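PDB 6EKT: p-47 protein from Clostridium botulinum, which may form part of a progenitor toxin complex that protects botulinum neurotoxin in the host gut, and resembles tubular lipid-binding proteins in structure. Local coordinates for residues Val38-Lys43 and Asn70-Ile74; Asn80-Thr86 and Pro107-Leu113; Leu310-Asn314 and Thr425-Gly429. All blocks are in the same frame, centred on the assembly; numbering follows the deposited sequence. Where two conformers were deposited one is given.

Contact 1. Residues Val38-Lys43 and Asn70-Ile74; sequences VNKHLK and NWEII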
ATOM      1  N   VAL A  38      -0.788 -17.516   2.499  1.00 34.39           N
ATOM      2  CA  VAL A  38      -0.393 -17.721   3.894  1.00 33.74           C
ATOM      3  C   VAL A  38      -0.617 -19.182   4.321  1.00 34.14           C
ATOM      4  O   VAL A  38       0.226 -19.764   4.999  1.00 34.38           O
ATOM      5  CB  VAL A  38      -1.097 -16.739   4.861  1.00 32.06           C
ATOM      6  CG1 VAL A  38      -0.719 -17.022   6.305  1.00 31.25           C
ATOM      7  CG2 VAL A  38      -0.705 -15.298   4.520  1.00 30.93           C
ATOM      8  N   ASN A  39      -1.747 -19.747   3.901  1.00 34.38           N
ATOM      9  CA  ASN A  39      -2.148 -21.105   4.246  1.00 36.01           C
ATOM     10  C   ASN A  39      -1.135 -22.141   3.794  1.00 38.69           C
ATOM     11  O   ASN A  39      -0.895 -23.131   4.502  1.00 39.62           O
ATOM     12  CB  ASN A  39      -3.542 -21.415   3.700  1.00 35.55           C
ATOM     13  CG  ASN A  39      -4.643 -21.069   4.696  1.00 34.28           C
ATOM     14  OD1 ASN A  39      -4.385 -20.928   5.891  1.00 33.45           O
ATOM     15  ND2 ASN A  39      -5.871 -20.960   4.212  1.00 33.81           N
ATOM     16  N   LYS A  40      -0.522 -21.882   2.642  1.00 40.48           N
ATOM     17  CA  LYS A  40       0.542 -22.735   2.101  1.00 43.74           C
ATOM     18  C   LYS A  40       1.712 -22.814   3.068  1.00 43.77           C
ATOM     19  O   LYS A  40       2.179 -23.908   3.390  1.00 45.36           O
ATOM     20  CB  LYS A  40       1.007 -22.234   0.730  1.00 46.24           C
ATOM     21  CG  LYS A  40       0.239 -22.847  -0.435  1.00 49.88           C
ATOM     22  CD  LYS A  40       0.780 -22.424  -1.800  1.00 52.90           C
ATOM     23  CE  LYS A  40      -0.340 -22.495  -2.836  1.00 54.72           C
ATOM     24  NZ  LYS A  40       0.149 -22.395  -4.243  1.00 57.32           N
ATOM     25  N   HIS A  41       2.152 -21.656   3.551  1.00 42.21           N
ATOM     26  CA  HIS A  41       3.261 -21.579   4.490  1.00 42.72           C
ATOM     27  C   HIS A  41       2.902 -22.043   5.905  1.00 42.64           C
ATOM     28  O   HIS A  41       3.730 -22.665   6.584  1.00 43.08           O
ATOM     29  CB  HIS A  41       3.824 -20.172   4.513  1.00 42.75           C
ATOM     30  CG  HIS A  41       4.372 -19.724   3.192  1.00 44.21           C
ATOM     31  ND1 HIS A  41       3.890 -18.614   2.526  1.00 44.19           N
ATOM     32  CD2 HIS A  41       5.360 -20.231   2.415  1.00 45.82           C
ATOM     33  CE1 HIS A  41       4.562 -18.455   1.398  1.00 44.70           C
ATOM     34  NE2 HIS A  41       5.458 -19.422   1.307  1.00 46.63           N
ATOM     35  N   LEU A  42       1.679 -21.742   6.348  1.00 40.70           N
ATOM     36  CA  LEU A  42       1.204 -22.222   7.650  1.00 40.82           C
ATOM     37  C   LEU A  42       1.139 -23.757   7.723  1.00 42.02           C
ATOM     38  O   LEU A  42       1.592 -24.347   8.714  1.00 41.88           O
ATOM     39  CB  LEU A  42      -0.152 -21.596   8.005  1.00 38.76           C
ATOM     40  CG  LEU A  42      -0.785 -21.916   9.362  1.00 38.35           C
ATOM     41  CD1 LEU A  42       0.129 -21.627  10.542  1.00 38.14           C
ATOM     42  CD2 LEU A  42      -2.083 -21.129   9.483  1.00 36.74           C
ATOM     43  N   LYS A  43       0.588 -24.377   6.673  1.00 43.59           N
ATOM     44  CA  LYS A  43       0.570 -25.839   6.511  1.00 46.09           C
ATOM     45  C   LYS A  43       1.970 -26.469   6.568  1.00 48.14           C
ATOM     46  O   LYS A  43       2.153 -27.482   7.250  1.00 48.58           O
ATOM     47  CB  LYS A  43      -0.134 -26.250   5.208  1.00 47.74           C
ATOM     48  CG  LYS A  43      -0.447 -27.751   5.094  1.00 50.81           C
ATOM     49  CD  LYS A  43      -0.518 -28.268   3.653  1.00 53.55           C
ATOM     50  CE  LYS A  43      -1.704 -27.733   2.847  1.00 53.25           C
ATOM     51  NZ  LYS A  43      -3.064 -28.025   3.400  1.00 54.06           N
ATOM     52  N   ASN A  70      -3.132 -30.199  10.546  0.50 43.33           N
ATOM     53  CA  ASN A  70      -2.841 -28.934   9.869  0.50 41.76           C
ATOM     54  C   ASN A  70      -3.463 -27.807  10.698  0.50 39.57           C
ATOM     55  O   ASN A  70      -4.262 -28.085  11.591  0.50 38.49           O
ATOM     56  CB  ASN A  70      -3.464 -28.932   8.471  0.50 41.96           C
ATOM     57  CG  ASN A  70      -2.953 -27.794   7.617  0.50 41.43           C
ATOM     58  OD1 ASN A  70      -1.969 -27.154   7.971  0.50 40.81           O
ATOM     59  ND2 ASN A  70      -3.618 -27.529   6.502  0.50 41.41           N
ATOM     60  N   TRP A  71      -3.076 -26.559  10.425  1.00 38.63           N
ATOM     61  CA  TRP A  71      -3.864 -25.379  10.831  1.00 37.04           C
ATOM     62  C   TRP A  71      -4.156 -24.634   9.538  1.00 36.99           C
ATOM     63  O   TRP A  71      -3.262 -24.486   8.699  1.00 39.53           O
ATOM     64  CB  TRP A  71      -3.106 -24.453  11.785  1.00 35.99           C
ATOM     65  CG  TRP A  71      -2.957 -24.903  13.212  1.00 36.49           C
ATOM     66  CD1 TRP A  71      -3.131 -26.172  13.722  1.00 37.50           C
ATOM     67  CD2 TRP A  71      -2.537 -24.091  14.309  1.00 35.97           C
ATOM     68  NE1 TRP A  71      -2.879 -26.182  15.076  1.00 36.79           N
ATOM     69  CE2 TRP A  71      -2.499 -24.925  15.461  1.00 36.27           C
ATOM     70  CE3 TRP A  71      -2.197 -22.731  14.439  1.00 35.06           C
ATOM     71  CZ2 TRP A  71      -2.143 -24.442  16.726  1.00 36.13           C
ATOM     72  CZ3 TRP A  71      -1.827 -22.253  15.693  1.00 35.13           C
ATOM     73  CH2 TRP A  71      -1.812 -23.109  16.827  1.00 35.65           C
ATOM     74  N   GLU A  72      -5.395 -24.183   9.357  1.00 36.30           N
ATOM     75  CA  GLU A  72      -5.813 -23.531   8.111  1.00 36.14           C
ATOM     76  C   GLU A  72      -6.704 -22.337   8.410  1.00 34.58           C
ATOM     77  O   GLU A  72      -7.710 -22.474   9.115  1.00 34.62           O
ATOM     78  CB  GLU A  72      -6.557 -24.517   7.202  1.00 38.22           C
ATOM     79  CG  GLU A  72      -7.128 -23.897   5.924  1.00 40.01           C
ATOM     80  CD  GLU A  72      -8.164 -24.766   5.209  1.00 42.39           C
ATOM     81  OE1 GLU A  72      -8.557 -25.827   5.737  1.00 44.22           O
ATOM     82  OE2 GLU A  72      -8.598 -24.386   4.097  1.00 43.14           O
ATOM     83  N   ILE A  73      -6.325 -21.182   7.869  1.00 32.85           N
ATOM     84  CA  ILE A  73      -7.101 -19.947   7.974  1.00 31.76           C
ATOM     85  C   ILE A  73      -8.337 -20.079   7.100  1.00 32.28           C
ATOM     86  O   ILE A  73      -8.257 -20.594   5.992  1.00 33.85           O
ATOM     87  CB  ILE A  73      -6.285 -18.704   7.513  1.00 30.81           C
ATOM     88  CG1 ILE A  73      -4.978 -18.594   8.308  1.00 30.51           C
ATOM     89  CG2 ILE A  73      -7.113 -17.406   7.616  1.00 28.77           C
ATOM     90  CD1 ILE A  73      -3.918 -17.762   7.612  1.00 30.62           C
ATOM     91  N   ILE A  74      -9.475 -19.629   7.628  1.00 31.94           N
ATOM     92  CA  ILE A  74     -10.739 -19.584   6.893  1.00 32.93           C
ATOM     93  C   ILE A  74     -11.359 -18.195   7.068  1.00 32.16           C
ATOM     94  O   ILE A  74     -10.906 -17.416   7.912  1.00 30.55           O
ATOM     95  CB  ILE A  74     -11.719 -20.726   7.335  1.00 33.62           C
ATOM     96  CG1 ILE A  74     -12.115 -20.613   8.824  1.00 32.37           C
ATOM     97  CG2 ILE A  74     -11.121 -22.100   7.010  1.00 35.34           C
ATOM     98  CD1 ILE A  74     -13.153 -21.627   9.293  1.00 32.18           C
TER
HETATM   99  O   HOH W   1      -3.089 -24.307   5.992  1.00 36.05           O
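Asn-39 reads the backbone of Ile-73 with both ends of its amide. OD1 of Asn-39 accepts from Ile-73 N at 2.8 Å. ND2 of Asn-39 gives a nearly straight bond to Ile-73 O at 3.0 Å, with that oxygen close to the amide plane. These two bonds fix the rotation of the amide, which meets the strand with its O and N. The side chain thus stands where the backbone of a further strand would pair.

The Ile-73 side chain can be followed outward. CB rests on Asn-39 OD1, 3.3 Å away. CG1 is turned anti to the carbonyl carbon (chi1 -56°), and this points the branch toward the helix. There CG1 is close to the same OD1 and 4.0 Å from Leu-42 CD2. CD1 reaches past the amide and ends on Val-38 CG1 at 3.5 Å. Val-38 and Leu-42, one helical turn apart, so meet successive atoms of a single isoleucine.

Leu-42 also packs its CG against Trp-71 O, at 3.6 Å. That carbonyl is bridged to the helix by a water, which donates to Trp-71 O (2.7 Å) and to Asn-39 O (2.9 Å). Asn-39 O also accepts the helical bond from Lys-43 N.

Residues 38-43 of helix 35-49 run roughly antiparallel to edge strand 72-74 of a six-stranded antiparallel sheet. On its other side the strand pairs with 81-88, through Glu-72 and Ile-74. Trp-71 carries the packing onward to Ile-84, Thr-86 and Phe-129 and back to Ile-46 of the helix.

Contact 2. Residues Asn80-Thr86 and Pro107-Leu113; sequences NFLRIKT and PVLEIKL
Strands 81-85 and 108-113 pair antiparallel, their short axes at 151°, with Leu-82/Ile-111 and Ile-84/Leu-109 as hydrogen-bonded pairs and Phe-81/Lys-112, Arg-83/Glu-110 and Lys-85/Val-108 as non-hydrogen-bonded pairs. Bonds from Leu-113 N to Asn-80 O and from Thr-86 N to Pro-107 O extend the pairing at the two ends.

The face of Arg-83 and Glu-110 carries the charged groups, with Phe-81 and Val-108 among them. Arg-83 grips one carboxylate oxygen side-on with two nitrogens. NE meets Glu-110 OE1 at 2.8 Å, on the lone pair turned away from the other oxygen. NH2 reaches the same OE1 at 3.0 Å. Guanidinium and carboxylate are nearly coplanar, 15° apart. The Arg-83 CG, anti to the backbone N, packs on Val-108 CG1 at 3.6 Å before the chain bends at chi3 toward the acid. Glu-110 OE2 lies against Phe-81 CB, 3.7 Å away, and forms a second salt bridge with Lys-140. Two cations thus share this buried carboxylate, which probably favours its charged form. Near the start of strand 81-88, the Lys-112 chain bends at chi3 and chi4, and its NZ donates to Asn-80 OD1 at 2.8 Å from above the amide plane. Phe-81 CD2 comes close to Lys-112 N, the ring set obliquely to the backbone there.

The other face is apolar. Ile-84 CD1 touches Ile-111 CD1 at 3.7 Å, and Leu-82 CG meets Leu-113 CD1 at 3.8 Å.

In the six-stranded sheet these two strands lie between 72-74 and 124-141. The apolar face packs on Phe-177, Trp-71 and Phe-129. Toward the 107 end, Leu-109 and Pro-107 meet helix 152-168 at Leu-162.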
ATOM      1  N   ASN A  80      -9.134  -8.118  14.161  1.00 41.56           N
ATOM      2  CA  ASN A  80      -7.790  -8.534  14.395  1.00 41.29           C
ATOM      3  C   ASN A  80      -7.608  -9.978  14.829  1.00 37.30           C
ATOM      4  O   ASN A  80      -6.665 -10.290  15.428  1.00 37.09           O
ATOM      5  CB  ASN A  80      -7.084  -7.595  15.347  1.00 44.32           C
ATOM      6  CG  ASN A  80      -7.871  -7.339  16.589  1.00 46.25           C
ATOM      7  OD1 ASN A  80      -8.340  -8.241  17.195  1.00 46.30           O
ATOM      8  ND2 ASN A  80      -7.991  -6.096  16.976  1.00 49.23           N
ATOM      9  N   PHE A  81      -8.582 -10.804  14.558  1.00 34.38           N
ATOM     10  CA  PHE A  81      -8.489 -12.258  14.752  1.00 32.79           C
ATOM     11  C   PHE A  81      -8.385 -12.940  13.399  1.00 32.32           C
ATOM     12  O   PHE A  81      -8.988 -12.489  12.416  1.00 33.42           O
ATOM     13  CB  PHE A  81      -9.762 -12.810  15.430  1.00 31.83           C
ATOM     14  CG  PHE A  81      -9.889 -12.476  16.885  1.00 31.68           C
ATOM     15  CD1 PHE A  81     -10.535 -11.297  17.291  1.00 31.46           C
ATOM     16  CD2 PHE A  81      -9.408 -13.359  17.860  1.00 31.43           C
ATOM     17  CE1 PHE A  81     -10.676 -11.004  18.643  1.00 31.97           C
ATOM     18  CE2 PHE A  81      -9.534 -13.062  19.210  1.00 31.73           C
ATOM     19  CZ  PHE A  81     -10.170 -11.880  19.600  1.00 31.70           C
ATOM     20  N   LEU A  82      -7.659 -14.054  13.356  1.00 31.39           N
ATOM     21  CA  LEU A  82      -7.816 -15.006  12.267  1.00 30.64           C
ATOM     22  C   LEU A  82      -8.701 -16.150  12.722  1.00 30.25           C
ATOM     23  O   LEU A  82      -8.500 -16.682  13.819  1.00 29.95           O
ATOM     24  CB  LEU A  82      -6.467 -15.597  11.840  1.00 31.10           C
ATOM     25  CG  LEU A  82      -5.458 -14.777  11.065  1.00 31.59           C
ATOM     26  CD1 LEU A  82      -4.268 -15.670  10.757  1.00 32.48           C
ATOM     27  CD2 LEU A  82      -6.036 -14.211   9.773  1.00 31.18           C
ATOM     28  N   ARG A  83      -9.665 -16.527  11.885  1.00 29.33           N
ATOM     29  CA  ARG A  83     -10.423 -17.765  12.105  1.00 29.23           C
ATOM     30  C   ARG A  83      -9.669 -18.950  11.490  1.00 30.02           C
ATOM     31  O   ARG A  83      -9.225 -18.867  10.345  1.00 30.04           O
ATOM     32  CB  ARG A  83     -11.834 -17.663  11.537  1.00 29.29           C
ATOM     33  CG  ARG A  83     -12.743 -18.756  12.093  1.00 29.89           C
ATOM     34  CD  ARG A  83     -14.172 -18.588  11.648  1.00 30.38           C
ATOM     35  NE  ARG A  83     -14.868 -17.464  12.293  1.00 30.51           N
ATOM     36  CZ  ARG A  83     -16.134 -17.136  12.036  1.00 31.35           C
ATOM     37  NH1 ARG A  83     -16.847 -17.831  11.156  1.00 32.36           N
ATOM     38  NH2 ARG A  83     -16.694 -16.105  12.649  1.00 31.44           N
ATOM     39  N   ILE A  84      -9.501 -20.032  12.257  1.00 29.67           N
ATOM     40  CA  ILE A  84      -8.669 -21.160  11.828  1.00 30.25           C
ATOM     41  C   ILE A  84      -9.287 -22.511  12.182  1.00 31.53           C
ATOM     42  O   ILE A  84      -9.981 -22.635  13.209  1.00 31.11           O
ATOM     43  CB  ILE A  84      -7.215 -21.084  12.361  1.00 30.46           C
ATOM     44  CG1 ILE A  84      -7.168 -21.131  13.901  1.00 30.77           C
ATOM     45  CG2 ILE A  84      -6.484 -19.865  11.769  1.00 30.20           C
ATOM     46  CD1 ILE A  84      -5.802 -21.484  14.469  1.00 31.69           C
ATOM     47  N   LYS A  85      -9.067 -23.495  11.311  1.00 32.79           N
ATOM     48  CA  LYS A  85      -9.415 -24.883  11.607  1.00 34.51           C
ATOM     49  C   LYS A  85      -8.148 -25.570  12.101  1.00 34.73           C
ATOM     50  O   LYS A  85      -7.082 -25.392  11.502  1.00 33.82           O
ATOM     51  CB  LYS A  85      -9.908 -25.611  10.356  1.00 37.22           C
ATOM     52  CG  LYS A  85     -11.241 -25.153   9.781  1.00 38.97           C
ATOM     53  CD  LYS A  85     -11.551 -26.022   8.572  1.00 42.12           C
ATOM     54  CE  LYS A  85     -12.623 -25.431   7.669  1.00 43.67           C
ATOM     55  NZ  LYS A  85     -12.767 -26.290   6.453  1.00 44.93           N
ATOM     56  N   THR A  86      -8.259 -26.363  13.171  1.00 34.07           N
ATOM     57  CA  THR A  86      -7.093 -27.068  13.715  1.00 35.18           C
ATOM     58  C   THR A  86      -7.356 -28.585  13.814  1.00 36.77           C
ATOM     59  O   THR A  86      -7.346 -29.140  14.918  1.00 36.64           O
ATOM     60  CB  THR A  86      -6.639 -26.499  15.084  1.00 33.97           C
ATOM     61  OG1 THR A  86      -7.678 -26.694  16.052  1.00 32.82           O
ATOM     62  CG2 THR A  86      -6.304 -24.999  15.001  1.00 32.74           C
ATOM     63  N   PRO A 107     -11.712 -28.643  15.325  1.00 34.31           N
ATOM     64  CA  PRO A 107     -12.138 -27.396  15.959  1.00 32.66           C
ATOM     65  C   PRO A 107     -11.942 -26.176  15.062  1.00 32.28           C
ATOM     66  O   PRO A 107     -11.045 -26.152  14.206  1.00 30.97           O
ATOM     67  CB  PRO A 107     -11.218 -27.286  17.187  1.00 32.69           C
ATOM     68  CG  PRO A 107     -10.610 -28.658  17.368  1.00 33.58           C
ATOM     69  CD  PRO A 107     -10.483 -29.158  15.957  1.00 34.55           C
ATOM     70  N   VAL A 108     -12.810 -25.188  15.259  1.00 30.94           N
ATOM     71  CA  VAL A 108     -12.648 -23.884  14.635  1.00 30.27           C
ATOM     72  C   VAL A 108     -12.418 -22.882  15.756  1.00 29.59           C
ATOM     73  O   VAL A 108     -13.268 -22.714  16.651  1.00 28.32           O
ATOM     74  CB  VAL A 108     -13.882 -23.484  13.786  1.00 30.06           C
ATOM     75  CG1 VAL A 108     -13.655 -22.139  13.100  1.00 29.47           C
ATOM     76  CG2 VAL A 108     -14.196 -24.566  12.763  1.00 31.62           C
ATOM     77  N   LEU A 109     -11.250 -22.248  15.713  1.00 28.68           N
ATOM     78  CA  LEU A 109     -10.885 -21.243  16.671  1.00 28.30           C
ATOM     79  C   LEU A 109     -10.762 -19.882  15.993  1.00 28.49           C
ATOM     80  O   LEU A 109     -10.690 -19.781  14.754  1.00 29.03           O
ATOM     81  CB  LEU A 109      -9.553 -21.602  17.346  1.00 28.63           C
ATOM     82  CG  LEU A 109      -9.391 -23.029  17.886  1.00 29.80           C
ATOM     83  CD1 LEU A 109      -7.964 -23.308  18.338  1.00 29.55           C
ATOM     84  CD2 LEU A 109     -10.365 -23.273  19.020  1.00 29.39           C
ATOM     85  N   GLU A 110     -10.749 -18.844  16.818  1.00 27.79           N
ATOM     86  CA  GLU A 110     -10.279 -17.540  16.396  1.00 28.09           C
ATOM     87  C   GLU A 110      -9.133 -17.135  17.297  1.00 28.38           C
ATOM     88  O   GLU A 110      -9.253 -17.183  18.521  1.00 27.65           O
ATOM     89  CB  GLU A 110     -11.402 -16.499  16.413  1.00 28.63           C
ATOM     90  CG  GLU A 110     -12.204 -16.514  15.133  1.00 29.79           C
ATOM     91  CD  GLU A 110     -13.257 -15.424  15.050  1.00 30.37           C
ATOM     92  OE1 GLU A 110     -14.204 -15.615  14.276  1.00 31.37           O
ATOM     93  OE2 GLU A 110     -13.145 -14.375  15.735  1.00 31.03           O
ATOM     94  N   ILE A 111      -8.007 -16.747  16.692  1.00 27.63           N
ATOM     95  CA  ILE A 111      -6.834 -16.375  17.474  1.00 28.04           C
ATOM     96  C   ILE A 111      -6.396 -14.989  17.035  1.00 28.09           C
ATOM     97  O   ILE A 111      -6.304 -14.718  15.832  1.00 27.62           O
ATOM     98  CB  ILE A 111      -5.676 -17.406  17.366  1.00 28.94           C
ATOM     99  CG1 ILE A 111      -6.166 -18.829  17.751  1.00 29.28           C
ATOM    100  CG2 ILE A 111      -4.493 -16.979  18.241  1.00 29.38           C
ATOM    101  CD1 ILE A 111      -5.114 -19.932  17.729  1.00 29.54           C
ATOM    102  N   LYS A 112      -6.132 -14.138  18.018  1.00 28.69           N
ATOM    103  CA  LYS A 112      -5.661 -12.776  17.776  1.00 30.29           C
ATOM    104  C   LYS A 112      -4.255 -12.787  17.163  1.00 29.72           C
ATOM    105  O   LYS A 112      -3.445 -13.660  17.480  1.00 28.66           O
ATOM    106  CB  LYS A 112      -5.655 -12.000  19.090  1.00 31.90           C
ATOM    107  CG  LYS A 112      -5.483 -10.498  18.918  1.00 35.39           C
ATOM    108  CD  LYS A 112      -5.521  -9.750  20.235  1.00 37.52           C
ATOM    109  CE  LYS A 112      -6.928  -9.609  20.812  1.00 37.36           C
ATOM    110  NZ  LYS A 112      -7.816  -8.838  19.916  1.00 41.33           N
ATOM    111  N   LEU A 113      -3.998 -11.833  16.266  1.00 29.71           N
ATOM    112  CA  LEU A 113      -2.636 -11.531  15.817  1.00 29.91           C
ATOM    113  C   LEU A 113      -2.204 -10.234  16.476  1.00 30.54           C
ATOM    114  O   LEU A 113      -3.027  -9.338  16.691  1.00 30.16           O
ATOM    115  CB  LEU A 113      -2.545 -11.426  14.287  1.00 29.78           C
ATOM    116  CG  LEU A 113      -3.089 -12.560  13.390  1.00 30.61           C
ATOM    117  CD1 LEU A 113      -2.659 -12.413  11.938  1.00 30.38           C
ATOM    118  CD2 LEU A 113      -2.698 -13.953  13.860  1.00 30.77           C
TER

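Contact 3. Residues Leu310-Asn314 and Thr425-Gly429; sequences LFEGN and TLNVG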
ATOM      1  N   LEU A 310      -4.226  15.334  -9.178  1.00 25.23           N
ATOM      2  CA  LEU A 310      -4.858  14.140  -9.739  1.00 26.51           C
ATOM      3  C   LEU A 310      -6.201  14.493 -10.366  1.00 25.88           C
ATOM      4  O   LEU A 310      -6.902  15.365  -9.870  1.00 28.80           O
ATOM      5  CB  LEU A 310      -5.061  13.086  -8.630  1.00 27.45           C
ATOM      6  CG  LEU A 310      -3.946  12.069  -8.352  1.00 30.57           C
ATOM      7  CD1 LEU A 310      -3.846  11.076  -9.502  1.00 32.58           C
ATOM      8  CD2 LEU A 310      -2.592  12.721  -8.069  1.00 31.00           C
ATOM      9  N   PHE A 311      -6.552  13.818 -11.451  1.00 25.43           N
ATOM     10  CA  PHE A 311      -7.785  14.093 -12.187  1.00 25.09           C
ATOM     11  C   PHE A 311      -8.302  12.766 -12.720  1.00 25.46           C
ATOM     12  O   PHE A 311      -7.539  11.996 -13.315  1.00 24.88           O
ATOM     13  CB  PHE A 311      -7.512  15.077 -13.332  1.00 25.84           C
ATOM     14  CG  PHE A 311      -8.695  15.328 -14.246  1.00 26.85           C
ATOM     15  CD1 PHE A 311      -9.812  16.029 -13.799  1.00 27.53           C
ATOM     16  CD2 PHE A 311      -8.670  14.880 -15.583  1.00 27.23           C
ATOM     17  CE1 PHE A 311     -10.896  16.259 -14.652  1.00 28.39           C
ATOM     18  CE2 PHE A 311      -9.743  15.119 -16.437  1.00 28.06           C
ATOM     19  CZ  PHE A 311     -10.857  15.805 -15.970  1.00 28.87           C
ATOM     20  N   GLU A 312      -9.596  12.506 -12.506  1.00 25.81           N
ATOM     21  CA  GLU A 312     -10.232  11.222 -12.864  1.00 26.63           C
ATOM     22  C   GLU A 312      -9.485   9.987 -12.346  1.00 25.56           C
ATOM     23  O   GLU A 312      -9.559   8.894 -12.939  1.00 26.27           O
ATOM     24  CB  GLU A 312     -10.508  11.124 -14.377  1.00 27.18           C
ATOM     25  CG  GLU A 312     -11.453  12.207 -14.874  1.00 28.78           C
ATOM     26  CD  GLU A 312     -11.636  12.247 -16.390  1.00 29.97           C
ATOM     27  OE1 GLU A 312     -10.804  11.710 -17.142  1.00 30.53           O
ATOM     28  OE2 GLU A 312     -12.645  12.823 -16.831  1.00 30.36           O
ATOM     29  N   GLY A 313      -8.790  10.165 -11.223  1.00 24.83           N
ATOM     30  CA  GLY A 313      -8.105   9.088 -10.530  1.00 24.30           C
ATOM     31  C   GLY A 313      -6.775   8.691 -11.149  1.00 24.75           C
ATOM     32  O   GLY A 313      -5.821   8.395 -10.439  1.00 23.54           O
ATOM     33  N   ASN A 314      -6.699   8.677 -12.474  1.00 25.04           N
ATOM     34  CA  ASN A 314      -5.525   8.083 -13.142  1.00 26.02           C
ATOM     35  C   ASN A 314      -4.758   9.086 -14.025  1.00 25.36           C
ATOM     36  O   ASN A 314      -3.940   8.683 -14.839  1.00 26.56           O
ATOM     37  CB  ASN A 314      -5.951   6.865 -13.990  1.00 27.42           C
ATOM     38  CG  ASN A 314      -6.794   7.246 -15.205  1.00 28.85           C
ATOM     39  OD1 ASN A 314      -7.584   8.204 -15.161  1.00 29.63           O
ATOM     40  ND2 ASN A 314      -6.644   6.487 -16.304  1.00 29.09           N
ATOM     41  N   THR A 425      -1.236   0.313 -10.877  1.00 31.40           N
ATOM     42  CA  THR A 425      -2.424   1.107 -11.157  1.00 30.93           C
ATOM     43  C   THR A 425      -2.373   2.435 -10.408  1.00 28.59           C
ATOM     44  O   THR A 425      -2.078   2.466  -9.212  1.00 27.77           O
ATOM     45  CB  THR A 425      -3.696   0.309 -10.736  1.00 32.81           C
ATOM     46  OG1 THR A 425      -3.755  -0.902 -11.495  1.00 36.35           O
ATOM     47  CG2 THR A 425      -4.985   1.102 -11.003  1.00 33.74           C
ATOM     48  N   LEU A 426      -2.697   3.526 -11.105  1.00 27.15           N
ATOM     49  CA  LEU A 426      -3.021   4.771 -10.435  1.00 25.60           C
ATOM     50  C   LEU A 426      -4.520   5.008 -10.442  1.00 25.82           C
ATOM     51  O   LEU A 426      -5.110   5.114 -11.496  1.00 25.64           O
ATOM     52  CB  LEU A 426      -2.280   5.959 -11.081  1.00 24.32           C
ATOM     53  CG  LEU A 426      -2.514   7.332 -10.446  1.00 23.56           C
ATOM     54  CD1 LEU A 426      -1.994   7.349  -9.012  1.00 23.30           C
ATOM     55  CD2 LEU A 426      -1.864   8.430 -11.317  1.00 23.61           C
ATOM     56  N   ASN A 427      -5.128   5.090  -9.259  1.00 25.69           N
ATOM     57  CA  ASN A 427      -6.538   5.431  -9.146  1.00 26.34           C
ATOM     58  C   ASN A 427      -6.757   6.138  -7.815  1.00 25.85           C
ATOM     59  O   ASN A 427      -7.251   5.535  -6.853  1.00 26.43           O
ATOM     60  CB  ASN A 427      -7.428   4.188  -9.270  1.00 26.52           C
ATOM     61  CG  ASN A 427      -8.885   4.538  -9.452  1.00 27.88           C
ATOM     62  OD1 ASN A 427      -9.230   5.701  -9.624  1.00 27.83           O
ATOM     63  ND2 ASN A 427      -9.756   3.526  -9.428  1.00 29.23           N
ATOM     64  N   VAL A 428      -6.378   7.418  -7.780  1.00 24.54           N
ATOM     65  CA  VAL A 428      -6.312   8.246  -6.554  1.00 23.97           C
ATOM     66  C   VAL A 428      -5.111   7.812  -5.705  1.00 24.23           C
ATOM     67  O   VAL A 428      -4.104   8.540  -5.632  1.00 24.26           O
ATOM     68  CB  VAL A 428      -7.637   8.332  -5.736  1.00 24.35           C
ATOM     69  CG1 VAL A 428      -7.500   9.398  -4.652  1.00 25.21           C
ATOM     70  CG2 VAL A 428      -8.812   8.662  -6.639  1.00 24.00           C
ATOM     71  N   GLY A 429      -5.202   6.621  -5.103  1.00 23.62           N
ATOM     72  CA  GLY A 429      -4.018   5.956  -4.558  1.00 22.97           C
ATOM     73  C   GLY A 429      -3.233   5.232  -5.645  1.00 23.31           C
ATOM     74  O   GLY A 429      -3.719   5.024  -6.758  1.00 23.28           O
TER
HETATM   75  O   HOH W   2      -9.562   6.240 -12.456  1.00 39.32           O
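Positive phi at Gly-313 (79°) and Val-428 (73°) turns the two chains so that Gly-313 O meets Val-428 N. Val-428 N donates an almost straight hydrogen bond to Gly-313 O at 2.9 Å. It is the one direct hydrogen bond between the segments. The same oxygen touches Asn-427 CA at 3.3 Å and Leu-426 CG at 3.5 Å. Three consecutive residues thus meet this one oxygen.

Beside this bond two leucines meet tip to tip. CG of Leu-426 is anti to the backbone N (chi1 -179°), and this sends its methyls toward the other turn. CD2 of Leu-426 ends 3.8 Å from Leu-310 CD1. Asn-314 CB lies 3.2 Å from Leu-426 O. A water also lies between the turns, 2.7 Å from Glu-312 O and 2.9 Å from Asn-427 OD1.

Helix 244-252 packs against both segments. Glu-244 and Leu-248 pack on Leu-310, Phe-247 on Leu-426, and Glu-244 also on Val-428.

Each turn links neighbouring antiparallel strands: 297-311 to 315-326, and 421-426 to 430-434. Val-428 has the geometry of the central residue of a classic gamma turn, closed by a weak bond from Gly-429 N to Asn-427 O. The contact is a meeting of two beta-hairpin tips, each from a different sheet of this elongated, TULIP-like fold.

In the fold
From the N terminus, helix 35-49 comes first. Contact 1 closes a loop of 26 residues, bringing edge strand 72-74 back against that helix. The chain then enters strand 81-88, and contact 2 closes a loop of 20 residues when 108-118 pairs with it. These two contacts touch: 72-74 and 81-88 are neighbours in one sheet, so helix, edge strand and inner strands form one continuous unit. Contact 3 comes last and spans 110 residues, joining the hairpin after 297-311 to the one near the C terminus. Its nearest atoms lie about 22 Å from contact 1 and about 24 Å from contact 2. All three are in series; none nests or crosses.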